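Local coordinates for protein predicted ATPase involved in replication control, Cdc46/Mcm family (PDB 3F8T) that probably binds ATP and single-stranded DNA as a member of the MCM family of replicative helicases, at residues L279-K284 against W289-G294; G327-D332 against L336-A341; G20-R25 against R82-T87. The protein carries 2 engineered substitutions. All coordinates share one frame; numbering follows the deposited sequence.

Interaction 1 (L279-K284 against W289-G294); sequences LTAVLK and WALRAG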
ATOM      1  N   LEU A 279      11.432   9.369   7.813  1.00 23.19           N
ATOM      2  CA  LEU A 279      10.840   9.476   6.475  1.00 23.27           C
ATOM      3  C   LEU A 279      11.227   8.306   5.568  1.00 23.30           C
ATOM      4  O   LEU A 279      10.420   7.846   4.761  1.00 24.02           O
ATOM      5  CB  LEU A 279      11.244  10.811   5.813  1.00 22.85           C
ATOM      6  CG  LEU A 279      10.796  11.096   4.373  1.00 23.30           C
ATOM      7  CD1 LEU A 279       9.246  11.139   4.261  1.00 22.71           C
ATOM      8  CD2 LEU A 279      11.429  12.398   3.885  1.00 23.34           C
ATOM      9  N   THR A 280      12.460   7.833   5.690  1.00 23.56           N
ATOM     10  CA  THR A 280      12.953   6.768   4.834  1.00 23.75           C
ATOM     11  C   THR A 280      12.938   5.432   5.592  1.00 24.47           C
ATOM     12  O   THR A 280      11.971   4.664   5.507  1.00 24.46           O
ATOM     13  CB  THR A 280      14.369   7.111   4.276  1.00 23.70           C
ATOM     14  OG1 THR A 280      15.254   7.384   5.364  1.00 25.00           O
ATOM     15  CG2 THR A 280      14.300   8.354   3.408  1.00 23.36           C
ATOM     16  N   ALA A 281      14.003   5.180   6.353  1.00 24.48           N
ATOM     17  CA  ALA A 281      14.150   3.972   7.140  1.00 25.36           C
ATOM     18  C   ALA A 281      15.370   4.175   8.024  1.00 25.85           C
ATOM     19  O   ALA A 281      16.198   5.034   7.741  1.00 25.89           O
ATOM     20  CB  ALA A 281      14.341   2.752   6.223  1.00 25.06           C
ATOM     21  N   VAL A 282      15.472   3.408   9.103  1.00 26.90           N
ATOM     22  CA  VAL A 282      16.678   3.436   9.944  1.00 28.06           C
ATOM     23  C   VAL A 282      17.291   2.026  10.039  1.00 28.42           C
ATOM     24  O   VAL A 282      16.567   1.044  10.223  1.00 27.49           O
ATOM     25  CB  VAL A 282      16.411   4.062  11.346  1.00 27.38           C
ATOM     26  CG1 VAL A 282      15.528   3.189  12.192  1.00 29.03           C
ATOM     27  CG2 VAL A 282      17.723   4.342  12.089  1.00 29.12           C
ATOM     28  N   LEU A 283      18.610   1.941   9.864  1.00 29.28           N
ATOM     29  CA  LEU A 283      19.345   0.701  10.107  1.00 31.10           C
ATOM     30  C   LEU A 283      20.195   0.899  11.360  1.00 32.74           C
ATOM     31  O   LEU A 283      21.059   1.773  11.390  1.00 32.33           O
ATOM     32  CB  LEU A 283      20.214   0.336   8.900  1.00 30.60           C
ATOM     33  CG  LEU A 283      21.088  -0.917   8.977  1.00 30.95           C
ATOM     34  CD1 LEU A 283      20.246  -2.192   8.953  1.00 29.93           C
ATOM     35  CD2 LEU A 283      22.087  -0.914   7.828  1.00 31.06           C
ATOM     36  N   LYS A 284      19.916   0.118  12.399  1.00 35.10           N
ATOM     37  CA  LYS A 284      20.642   0.221  13.665  1.00 38.19           C
ATOM     38  C   LYS A 284      21.512  -1.008  13.858  1.00 39.93           C
ATOM     39  O   LYS A 284      21.046  -2.129  13.650  1.00 40.04           O
ATOM     40  CB  LYS A 284      19.670   0.340  14.835  1.00 38.17           C
ATOM     41  CG  LYS A 284      19.021   1.700  14.987  1.00 40.65           C
ATOM     42  CD  LYS A 284      19.850   2.619  15.885  1.00 43.72           C
ATOM     43  CE  LYS A 284      19.097   3.908  16.204  1.00 45.83           C
ATOM     44  NZ  LYS A 284      19.073   4.840  15.045  1.00 47.46           N
ATOM     45  N   TRP A 289      21.444  -6.428  13.917  1.00 39.31           N
ATOM     46  CA  TRP A 289      20.936  -5.319  13.109  1.00 37.71           C
ATOM     47  C   TRP A 289      19.408  -5.254  13.192  1.00 35.69           C
ATOM     48  O   TRP A 289      18.748  -6.282  13.311  1.00 35.07           O
ATOM     49  CB  TRP A 289      21.386  -5.456  11.647  1.00 38.80           C
ATOM     50  CG  TRP A 289      21.028  -6.780  11.045  1.00 40.41           C
ATOM     51  CD1 TRP A 289      21.830  -7.891  10.967  1.00 41.24           C
ATOM     52  CD2 TRP A 289      19.773  -7.150  10.451  1.00 42.16           C
ATOM     53  NE1 TRP A 289      21.152  -8.920  10.356  1.00 42.03           N
ATOM     54  CE2 TRP A 289      19.887  -8.495  10.034  1.00 42.12           C
ATOM     55  CE3 TRP A 289      18.562  -6.471  10.228  1.00 42.16           C
ATOM     56  CZ2 TRP A 289      18.835  -9.180   9.408  1.00 41.70           C
ATOM     57  CZ3 TRP A 289      17.520  -7.150   9.609  1.00 41.14           C
ATOM     58  CH2 TRP A 289      17.662  -8.490   9.204  1.00 41.37           C
ATOM     59  N   ALA A 290      18.861  -4.045  13.142  1.00 32.80           N
ATOM     60  CA  ALA A 290      17.408  -3.862  13.040  1.00 30.67           C
ATOM     61  C   ALA A 290      17.126  -2.843  11.948  1.00 29.59           C
ATOM     62  O   ALA A 290      17.814  -1.827  11.864  1.00 28.75           O
ATOM     63  CB  ALA A 290      16.837  -3.403  14.353  1.00 31.14           C
ATOM     64  N   LEU A 291      16.137  -3.127  11.105  1.00 27.87           N
ATOM     65  CA  LEU A 291      15.756  -2.222  10.034  1.00 26.62           C
ATOM     66  C   LEU A 291      14.284  -1.833  10.211  1.00 26.39           C
ATOM     67  O   LEU A 291      13.408  -2.701  10.173  1.00 24.77           O
ATOM     68  CB  LEU A 291      15.977  -2.896   8.683  1.00 26.75           C
ATOM     69  CG  LEU A 291      15.675  -2.079   7.424  1.00 27.45           C
ATOM     70  CD1 LEU A 291      16.612  -0.880   7.318  1.00 26.75           C
ATOM     71  CD2 LEU A 291      15.756  -2.955   6.177  1.00 26.80           C
ATOM     72  N   ARG A 292      14.038  -0.536  10.424  1.00 25.72           N
ATOM     73  CA  ARG A 292      12.697  -0.016  10.722  1.00 26.05           C
ATOM     74  C   ARG A 292      12.212   0.925   9.608  1.00 25.38           C
ATOM     75  O   ARG A 292      12.924   1.862   9.208  1.00 25.85           O
ATOM     76  CB  ARG A 292      12.678   0.709  12.083  1.00 26.58           C
ATOM     77  CG  ARG A 292      11.399   1.517  12.300  1.00 30.17           C
ATOM     78  CD  ARG A 292      11.065   1.826  13.741  1.00 36.96           C
ATOM     79  NE  ARG A 292       9.635   2.135  13.832  1.00 40.66           N
ATOM     80  CZ  ARG A 292       8.673   1.247  14.103  1.00 43.79           C
ATOM     81  NH1 ARG A 292       8.969  -0.033  14.367  1.00 45.46           N
ATOM     82  NH2 ARG A 292       7.403   1.642  14.136  1.00 43.71           N
ATOM     83  N   ALA A 293      11.008   0.656   9.108  1.00 23.68           N
ATOM     84  CA  ALA A 293      10.429   1.428   8.025  1.00 22.39           C
ATOM     85  C   ALA A 293      10.069   2.819   8.511  1.00 21.03           C
ATOM     86  O   ALA A 293       9.443   2.962   9.558  1.00 20.48           O
ATOM     87  CB  ALA A 293       9.191   0.750   7.506  1.00 21.88           C
ATOM     88  N   GLY A 294      10.444   3.818   7.717  1.00 20.24           N
ATOM     89  CA  GLY A 294       9.947   5.186   7.867  1.00 19.18           C
ATOM     90  C   GLY A 294       8.704   5.396   7.021  1.00 19.33           C
ATOM     91  O   GLY A 294       8.211   4.472   6.369  1.00 18.52           O
TER
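Thr280 opens the pairing, giving its carbonyl to the backbone N of Gly294. This bond is bent: Gly294 N stands above the carbonyl plane of Thr280. The residues that follow form one arm of an antiparallel beta hairpin whose strands run 172° apart in direction. Its place in the chain is consistent with the helix-2 insert of MCM proteins. Ala281 faces Ala293 in a non-hydrogen-bonded pair, and Ala281 CB lies 3.4 Å from Arg292 O. Val282 and Arg292 make the first full hydrogen-bonded pair. Val282 N reaches Arg292 O at 3.0 Å, and Arg292 N returns a bond to Val282 O. The side chains of Val282 and Arg292 lie on one face of the hairpin. Val282 CG1 sits between its own backbone N and carbonyl carbon (chi1 68°) and packs 3.8 Å from Arg292 CB. Leu283 and Leu291 share the other face with Ala281. With CG opposite the backbone N (chi1 -178°), Leu291 sends CD1 to 3.5 Å from Val282 O and onto Leu283 CB. Lys284 closes the ladder with two bonds to Ala290. The far edge of strand 289-293 pairs with strand 118-130 of the OB-fold region. Arg292 forms a salt bridge with Glu127 of that strand, and Trp289 NE1 bonds to Ala131 O just beyond its end. Ala281 and Leu291 touch Leu336 of strand 334-337, while Leu279 packs on helix 314-326.

Interaction 2 (G327-D332 against L336-A341); sequences GTVTVD and LNARCA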
ATOM      1  N   GLY A 327      10.247   5.207  -6.801  1.00 24.93           N
ATOM      2  CA  GLY A 327       9.410   4.375  -5.921  1.00 23.71           C
ATOM      3  C   GLY A 327      10.162   3.567  -4.873  1.00 23.39           C
ATOM      4  O   GLY A 327       9.683   2.506  -4.416  1.00 22.38           O
ATOM      5  N   THR A 328      11.338   4.073  -4.487  1.00 22.98           N
ATOM      6  CA  THR A 328      12.158   3.458  -3.464  1.00 23.26           C
ATOM      7  C   THR A 328      12.681   4.498  -2.485  1.00 23.43           C
ATOM      8  O   THR A 328      12.690   5.701  -2.773  1.00 23.29           O
ATOM      9  CB  THR A 328      13.397   2.736  -4.084  1.00 23.58           C
ATOM     10  OG1 THR A 328      14.199   3.693  -4.786  1.00 23.07           O
ATOM     11  CG2 THR A 328      12.961   1.655  -5.058  1.00 24.31           C
ATOM     12  N   VAL A 329      13.106   4.016  -1.325  1.00 23.54           N
ATOM     13  CA  VAL A 329      14.038   4.738  -0.478  1.00 24.68           C
ATOM     14  C   VAL A 329      15.227   3.818  -0.294  1.00 25.26           C
ATOM     15  O   VAL A 329      15.075   2.589  -0.302  1.00 24.33           O
ATOM     16  CB  VAL A 329      13.477   5.105   0.923  1.00 25.27           C
ATOM     17  CG1 VAL A 329      12.090   5.738   0.833  1.00 25.10           C
ATOM     18  CG2 VAL A 329      13.450   3.910   1.831  1.00 26.84           C
ATOM     19  N   THR A 330      16.399   4.419  -0.116  1.00 26.01           N
ATOM     20  CA  THR A 330      17.625   3.656   0.090  1.00 26.99           C
ATOM     21  C   THR A 330      18.264   4.149   1.378  1.00 28.02           C
ATOM     22  O   THR A 330      18.382   5.363   1.620  1.00 28.09           O
ATOM     23  CB  THR A 330      18.594   3.777  -1.102  1.00 27.11           C
ATOM     24  OG1 THR A 330      17.905   3.458  -2.312  1.00 26.89           O
ATOM     25  CG2 THR A 330      19.795   2.800  -0.945  1.00 27.30           C
ATOM     26  N   VAL A 331      18.607   3.194   2.234  1.00 28.18           N
ATOM     27  CA  VAL A 331      19.343   3.471   3.446  1.00 29.33           C
ATOM     28  C   VAL A 331      20.508   2.477   3.489  1.00 29.70           C
ATOM     29  O   VAL A 331      20.293   1.266   3.464  1.00 29.30           O
ATOM     30  CB  VAL A 331      18.428   3.379   4.702  1.00 29.32           C
ATOM     31  CG1 VAL A 331      17.752   2.025   4.811  1.00 30.01           C
ATOM     32  CG2 VAL A 331      19.191   3.705   5.974  1.00 31.03           C
ATOM     33  N   ASP A 332      21.737   2.996   3.495  1.00 30.70           N
ATOM     34  CA  ASP A 332      22.942   2.148   3.574  1.00 30.91           C
ATOM     35  C   ASP A 332      22.970   1.023   2.532  1.00 30.90           C
ATOM     36  O   ASP A 332      23.274  -0.154   2.833  1.00 30.55           O
ATOM     37  CB  ASP A 332      23.091   1.611   4.996  1.00 32.04           C
ATOM     38  CG  ASP A 332      23.292   2.725   6.021  1.00 33.64           C
ATOM     39  OD1 ASP A 332      23.906   3.755   5.667  1.00 37.96           O
ATOM     40  OD2 ASP A 332      22.850   2.577   7.179  1.00 36.30           O
ATOM     41  N   LEU A 336      14.399  -0.110  -0.376  1.00 23.88           N
ATOM     42  CA  LEU A 336      13.069  -0.581   0.082  1.00 23.25           C
ATOM     43  C   LEU A 336      11.958  -0.010  -0.806  1.00 22.50           C
ATOM     44  O   LEU A 336      12.097   1.095  -1.314  1.00 22.33           O
ATOM     45  CB  LEU A 336      12.815  -0.160   1.535  1.00 22.97           C
ATOM     46  CG  LEU A 336      13.877  -0.579   2.554  1.00 24.35           C
ATOM     47  CD1 LEU A 336      13.646   0.099   3.889  1.00 26.65           C
ATOM     48  CD2 LEU A 336      13.867  -2.093   2.714  1.00 27.24           C
ATOM     49  N   ASN A 337      10.876  -0.761  -0.999  1.00 21.16           N
ATOM     50  CA  ASN A 337       9.769  -0.274  -1.828  1.00 21.60           C
ATOM     51  C   ASN A 337       9.104   0.889  -1.104  1.00 20.05           C
ATOM     52  O   ASN A 337       8.803   0.799   0.090  1.00 20.59           O
ATOM     53  CB  ASN A 337       8.705  -1.339  -2.082  1.00 21.79           C
ATOM     54  CG  ASN A 337       9.108  -2.356  -3.141  1.00 25.23           C
ATOM     55  OD1 ASN A 337       8.849  -3.547  -2.969  1.00 31.66           O
ATOM     56  ND2 ASN A 337       9.698  -1.902  -4.238  1.00 23.62           N
ATOM     57  N   ALA A 338       8.898   1.966  -1.840  1.00 19.81           N
ATOM     58  CA  ALA A 338       8.218   3.146  -1.341  1.00 19.16           C
ATOM     59  C   ALA A 338       7.435   3.729  -2.505  1.00 18.82           C
ATOM     60  O   ALA A 338       7.692   4.852  -2.956  1.00 18.52           O
ATOM     61  CB  ALA A 338       9.229   4.148  -0.806  1.00 19.57           C
ATOM     62  N   ARG A 339       6.476   2.940  -2.989  1.00 19.01           N
ATOM     63  CA  ARG A 339       5.735   3.260  -4.203  1.00 19.26           C
ATOM     64  C   ARG A 339       4.519   4.051  -3.796  1.00 19.48           C
ATOM     65  O   ARG A 339       3.385   3.575  -3.900  1.00 19.89           O
ATOM     66  CB  ARG A 339       5.352   1.976  -4.963  1.00 18.99           C
ATOM     67  CG  ARG A 339       6.592   1.230  -5.488  1.00 18.82           C
ATOM     68  CD  ARG A 339       6.307  -0.263  -5.808  1.00 19.26           C
ATOM     69  NE  ARG A 339       5.909  -1.028  -4.623  1.00 20.76           N
ATOM     70  CZ  ARG A 339       5.661  -2.339  -4.623  1.00 25.14           C
ATOM     71  NH1 ARG A 339       5.792  -3.056  -5.747  1.00 24.62           N
ATOM     72  NH2 ARG A 339       5.296  -2.947  -3.500  1.00 25.66           N
ATOM     73  N   CYS A 340       4.779   5.266  -3.312  1.00 19.97           N
ATOM     74  CA  CYS A 340       3.722   6.129  -2.772  1.00 20.17           C
ATOM     75  C   CYS A 340       3.413   7.289  -3.715  1.00 19.32           C
ATOM     76  O   CYS A 340       4.268   7.723  -4.481  1.00 20.22           O
ATOM     77  CB  CYS A 340       4.132   6.649  -1.387  1.00 19.68           C
ATOM     78  SG  CYS A 340       5.755   7.420  -1.294  1.00 23.79           S
ATOM     79  N   ALA A 341       2.177   7.765  -3.682  1.00 18.52           N
ATOM     80  CA  ALA A 341       1.803   8.973  -4.410  1.00 17.43           C
ATOM     81  C   ALA A 341       1.961  10.096  -3.386  1.00 16.94           C
ATOM     82  O   ALA A 341       1.348  10.048  -2.322  1.00 17.01           O
ATOM     83  CB  ALA A 341       0.349   8.855  -4.907  1.00 17.24           C
TER
HETATM   84  O   HOH W   1       9.843   0.224  -5.963  1.00 37.02           O
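This is the base of a short beta hairpin in the P-loop domain, where the chain leaves helix 314-326, turns back, and heads for strand 341-346 of the central parallel sheet. That position is consistent with the pre-sensor 1 hairpin of MCM and related AAA+ proteins. Val329 and Leu336 form the antiparallel hydrogen-bonded pair. Leu336 N donates to Val329 O at 2.8 Å in an almost linear bond (176°), and Val329 N answers to Leu336 O at 3.1 Å. Next to it, Thr328 and Asn337 make a non-hydrogen-bonded pair whose side chains diverge. Thr328 CB still lies 3.5 Å from Leu336 O. The last rung is Ala338 N to Gly327 O, 2.7 Å, with the nitrogen above the carbonyl plane. On the face that carries Val329 and Leu336, the methyls of Val329 are divided between two neighbours. With chi1 at -48°, Val329 CG1 lies anti to the carbonyl carbon and meets Ala338 CB at 3.7 Å. Val329 CG2 reaches Leu336 CB at 4.1 Å. Ala296 and Val297 of helix 295-298 continue this apolar face. Gly327 O also accepts from a water 2.8 Å away, which takes a weak bond from Asn337 ND2. Thus backbone bonds set the register and apolar groups fill the inner face. Gly327 O is held by a backbone N-H and by a water that links it weakly to Asn337.

Interaction 3 (G20-R25 against R82-T87); sequences GEVASR and RELVRT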
ATOM      1  N   GLY A  20      -2.081 -43.633  20.237  1.00 43.21           N
ATOM      2  CA  GLY A  20      -2.543 -43.481  21.620  1.00 42.81           C
ATOM      3  C   GLY A  20      -1.441 -43.086  22.589  1.00 42.24           C
ATOM      4  O   GLY A  20      -1.622 -42.194  23.428  1.00 42.41           O
ATOM      5  N   GLU A  21      -0.289 -43.741  22.466  1.00 41.40           N
ATOM      6  CA  GLU A  21       0.863 -43.404  23.290  1.00 40.40           C
ATOM      7  C   GLU A  21       1.344 -41.968  23.052  1.00 38.93           C
ATOM      8  O   GLU A  21       1.635 -41.244  24.011  1.00 38.24           O
ATOM      9  CB  GLU A  21       1.994 -44.417  23.091  1.00 41.14           C
ATOM     10  CG  GLU A  21       1.709 -45.749  23.784  1.00 43.72           C
ATOM     11  CD  GLU A  21       2.375 -46.951  23.119  1.00 47.84           C
ATOM     12  OE1 GLU A  21       3.357 -46.772  22.352  1.00 49.61           O
ATOM     13  OE2 GLU A  21       1.912 -48.084  23.379  1.00 48.56           O
ATOM     14  N   VAL A  22       1.416 -41.559  21.785  1.00 36.54           N
ATOM     15  CA  VAL A  22       1.834 -40.195  21.459  1.00 34.96           C
ATOM     16  C   VAL A  22       0.840 -39.195  22.045  1.00 33.65           C
ATOM     17  O   VAL A  22       1.247 -38.239  22.701  1.00 33.03           O
ATOM     18  CB  VAL A  22       2.011 -39.960  19.923  1.00 35.03           C
ATOM     19  CG1 VAL A  22       2.508 -38.549  19.653  1.00 34.60           C
ATOM     20  CG2 VAL A  22       2.999 -40.947  19.331  1.00 35.71           C
ATOM     21  N   ALA A  23      -0.453 -39.438  21.829  1.00 32.42           N
ATOM     22  CA  ALA A  23      -1.510 -38.561  22.341  1.00 32.41           C
ATOM     23  C   ALA A  23      -1.387 -38.372  23.855  1.00 32.53           C
ATOM     24  O   ALA A  23      -1.381 -37.238  24.349  1.00 32.11           O
ATOM     25  CB  ALA A  23      -2.890 -39.108  21.980  1.00 32.25           C
ATOM     26  N   SER A  24      -1.249 -39.492  24.572  1.00 32.72           N
ATOM     27  CA  SER A  24      -1.130 -39.488  26.032  1.00 32.69           C
ATOM     28  C   SER A  24       0.071 -38.660  26.479  1.00 32.13           C
ATOM     29  O   SER A  24      -0.040 -37.834  27.397  1.00 32.33           O
ATOM     30  CB  SER A  24      -1.006 -40.927  26.550  1.00 33.33           C
ATOM     31  OG  SER A  24      -0.906 -40.959  27.967  1.00 35.86           O
ATOM     32  N   ARG A  25       1.201 -38.888  25.809  1.00 30.93           N
ATOM     33  CA  ARG A  25       2.465 -38.191  26.040  1.00 30.57           C
ATOM     34  C   ARG A  25       2.337 -36.664  25.936  1.00 29.14           C
ATOM     35  O   ARG A  25       3.001 -35.934  26.666  1.00 27.57           O
ATOM     36  CB  ARG A  25       3.517 -38.702  25.044  1.00 31.31           C
ATOM     37  CG  ARG A  25       4.950 -38.313  25.347  1.00 33.92           C
ATOM     38  CD  ARG A  25       5.903 -39.461  25.005  1.00 38.13           C
ATOM     39  NE  ARG A  25       6.332 -39.501  23.603  1.00 42.18           N
ATOM     40  CZ  ARG A  25       6.052 -40.484  22.737  1.00 43.79           C
ATOM     41  NH1 ARG A  25       5.315 -41.534  23.093  1.00 44.80           N
ATOM     42  NH2 ARG A  25       6.508 -40.417  21.499  1.00 44.03           N
ATOM     43  N   ARG A  82       4.792 -33.170  15.072  1.00 29.16           N
ATOM     44  CA  ARG A  82       6.234 -33.253  14.816  1.00 31.36           C
ATOM     45  C   ARG A  82       6.820 -34.590  15.297  1.00 32.20           C
ATOM     46  O   ARG A  82       7.633 -35.215  14.600  1.00 32.25           O
ATOM     47  CB  ARG A  82       6.980 -32.074  15.448  1.00 31.30           C
ATOM     48  CG  ARG A  82       6.928 -30.790  14.607  1.00 33.01           C
ATOM     49  CD  ARG A  82       7.991 -29.771  15.022  1.00 33.53           C
ATOM     50  NE  ARG A  82       7.490 -28.877  16.063  1.00 37.70           N
ATOM     51  CZ  ARG A  82       7.755 -28.998  17.363  1.00 40.37           C
ATOM     52  NH1 ARG A  82       7.238 -28.130  18.232  1.00 40.28           N
ATOM     53  NH2 ARG A  82       8.544 -29.976  17.801  1.00 42.28           N
ATOM     54  N   GLU A  83       6.389 -35.029  16.481  1.00 33.54           N
ATOM     55  CA  GLU A  83       6.832 -36.308  17.048  1.00 35.17           C
ATOM     56  C   GLU A  83       6.422 -37.501  16.171  1.00 36.05           C
ATOM     57  O   GLU A  83       7.238 -38.378  15.889  1.00 35.94           O
ATOM     58  CB  GLU A  83       6.342 -36.455  18.502  1.00 35.02           C
ATOM     59  CG  GLU A  83       6.705 -37.770  19.193  1.00 36.55           C
ATOM     60  CD  GLU A  83       8.198 -38.089  19.164  1.00 39.07           C
ATOM     61  OE1 GLU A  83       9.037 -37.156  19.141  1.00 40.44           O
ATOM     62  OE2 GLU A  83       8.529 -39.290  19.170  1.00 39.98           O
ATOM     63  N   LEU A  84       5.165 -37.526  15.737  1.00 37.91           N
ATOM     64  CA  LEU A  84       4.703 -38.530  14.770  1.00 40.07           C
ATOM     65  C   LEU A  84       5.559 -38.566  13.504  1.00 41.63           C
ATOM     66  O   LEU A  84       5.917 -39.642  13.033  1.00 42.41           O
ATOM     67  CB  LEU A  84       3.240 -38.294  14.381  1.00 39.80           C
ATOM     68  CG  LEU A  84       2.115 -38.699  15.335  1.00 39.63           C
ATOM     69  CD1 LEU A  84       0.788 -38.225  14.776  1.00 39.58           C
ATOM     70  CD2 LEU A  84       2.084 -40.197  15.597  1.00 37.52           C
ATOM     71  N   VAL A  85       5.881 -37.403  12.942  1.00 43.62           N
ATOM     72  CA  VAL A  85       6.698 -37.377  11.722  1.00 45.66           C
ATOM     73  C   VAL A  85       8.163 -37.741  11.999  1.00 46.73           C
ATOM     74  O   VAL A  85       8.843 -38.273  11.119  1.00 46.94           O
ATOM     75  CB  VAL A  85       6.568 -36.051  10.902  1.00 45.65           C
ATOM     76  CG1 VAL A  85       5.131 -35.549  10.905  1.00 46.38           C
ATOM     77  CG2 VAL A  85       7.509 -34.980  11.406  1.00 46.20           C
ATOM     78  N   ARG A  86       8.630 -37.460  13.218  1.00 48.40           N
ATOM     79  CA  ARG A  86       9.993 -37.793  13.649  1.00 50.39           C
ATOM     80  C   ARG A  86      10.189 -39.304  13.663  1.00 51.32           C
ATOM     81  O   ARG A  86      11.260 -39.797  13.323  1.00 51.79           O
ATOM     82  CB  ARG A  86      10.298 -37.204  15.036  1.00 50.31           C
ATOM     83  CG  ARG A  86      11.779 -37.195  15.414  1.00 50.94           C
ATOM     84  CD  ARG A  86      12.006 -36.781  16.861  1.00 51.47           C
ATOM     85  NE  ARG A  86      11.887 -35.333  17.058  1.00 54.56           N
ATOM     86  CZ  ARG A  86      12.342 -34.672  18.123  1.00 56.10           C
ATOM     87  NH1 ARG A  86      12.956 -35.316  19.114  1.00 56.00           N
ATOM     88  NH2 ARG A  86      12.181 -33.355  18.202  1.00 57.32           N
ATOM     89  N   THR A  87       9.140 -40.027  14.051  1.00 52.54           N
ATOM     90  CA  THR A  87       9.130 -41.488  14.017  1.00 53.66           C
ATOM     91  C   THR A  87       9.296 -42.017  12.587  1.00 54.32           C
ATOM     92  O   THR A  87      10.059 -42.952  12.353  1.00 54.71           O
ATOM     93  CB  THR A  87       7.831 -42.041  14.636  1.00 53.53           C
ATOM     94  OG1 THR A  87       7.574 -41.376  15.878  1.00 54.11           O
ATOM     95  CG2 THR A  87       7.941 -43.530  14.893  1.00 54.36           C
TER
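Val22 and Leu84 meet through their methyl groups, with Val22 CG2 3.9 Å from Leu84 CD2. They lie on two helices that cross at 141°, with the segment axes 10.8 Å apart. This is helix-helix packing within the N-terminal domain: a small apolar contact with an Arg25-Glu83-Arg86 salt-bridge network at one side. Val22 sets its CG1 anti to the backbone N (chi1 -177°). This turns CG2 anti to the carbonyl carbon and aims it at Leu84. Leu84 starts out to the flank of its helix, but its CD2 swings back to the valine. The two side chains meet at a slant rather than lying side by side.

One turn along from Val22, Arg25 spans the gap to Glu83. Its chain bends twice, which brings NH2 across to the carboxylate. Glu83 places CG opposite its backbone N, which sends the chain across, and then bends, turning its carboxylate toward Arg25. Arg25 NH2 reaches Glu83 OE2 at 3.3 Å, a salt bridge whose hydrogen bond is weak. The oxygen lies at the edge of the guanidinium, near its plane. The two flat groups are turned 73° apart, so this is a single-point approach and not a two-pronged one. Arg25 NH2 also passes 3.5 Å from Glu83 CG. The other oxygen, Glu83 OE1, has a long charge contact with Arg86 NE of its own helix, 4.0 Å away, without a directed N-H. Glu83 therefore lies between two arginines, which would probably stabilise its negative charge. Its backbone carbonyl is shared too: Thr87 OG1 and Thr87 N approach it from opposite faces.

Helix 30-37 packs beside this junction. Val22 touches its Leu33, Leu84 touches its Val37, and Glu83 rests on Phe26 in the loop between helices 19-25 and 30-37.

Overall arrangement
Along the chain, interaction 3 comes first, then interaction 1, then interaction 2. Interactions 1 and 2 are neighbouring hairpins of the P-loop domain, their centres 12 Å apart. They touch directly: Leu283 CD2 lies 3.6 Å from Asp332 OD2, and Leu291 CD1 lies 4.0 Å from Val331 CG1. Interaction 1 also extends the sheet of the OB-fold region, so it bridges two domains, while interaction 2 leads directly into strand 341-346 of the parallel sheet. Interaction 3 is remote. It joins helices 19-25 and 74-88 of the N-terminal domain, with its centre about 43 Å from that of interaction 1 and 48 Å from that of interaction 2. The three contacts thus follow an elongated, multidomain chain.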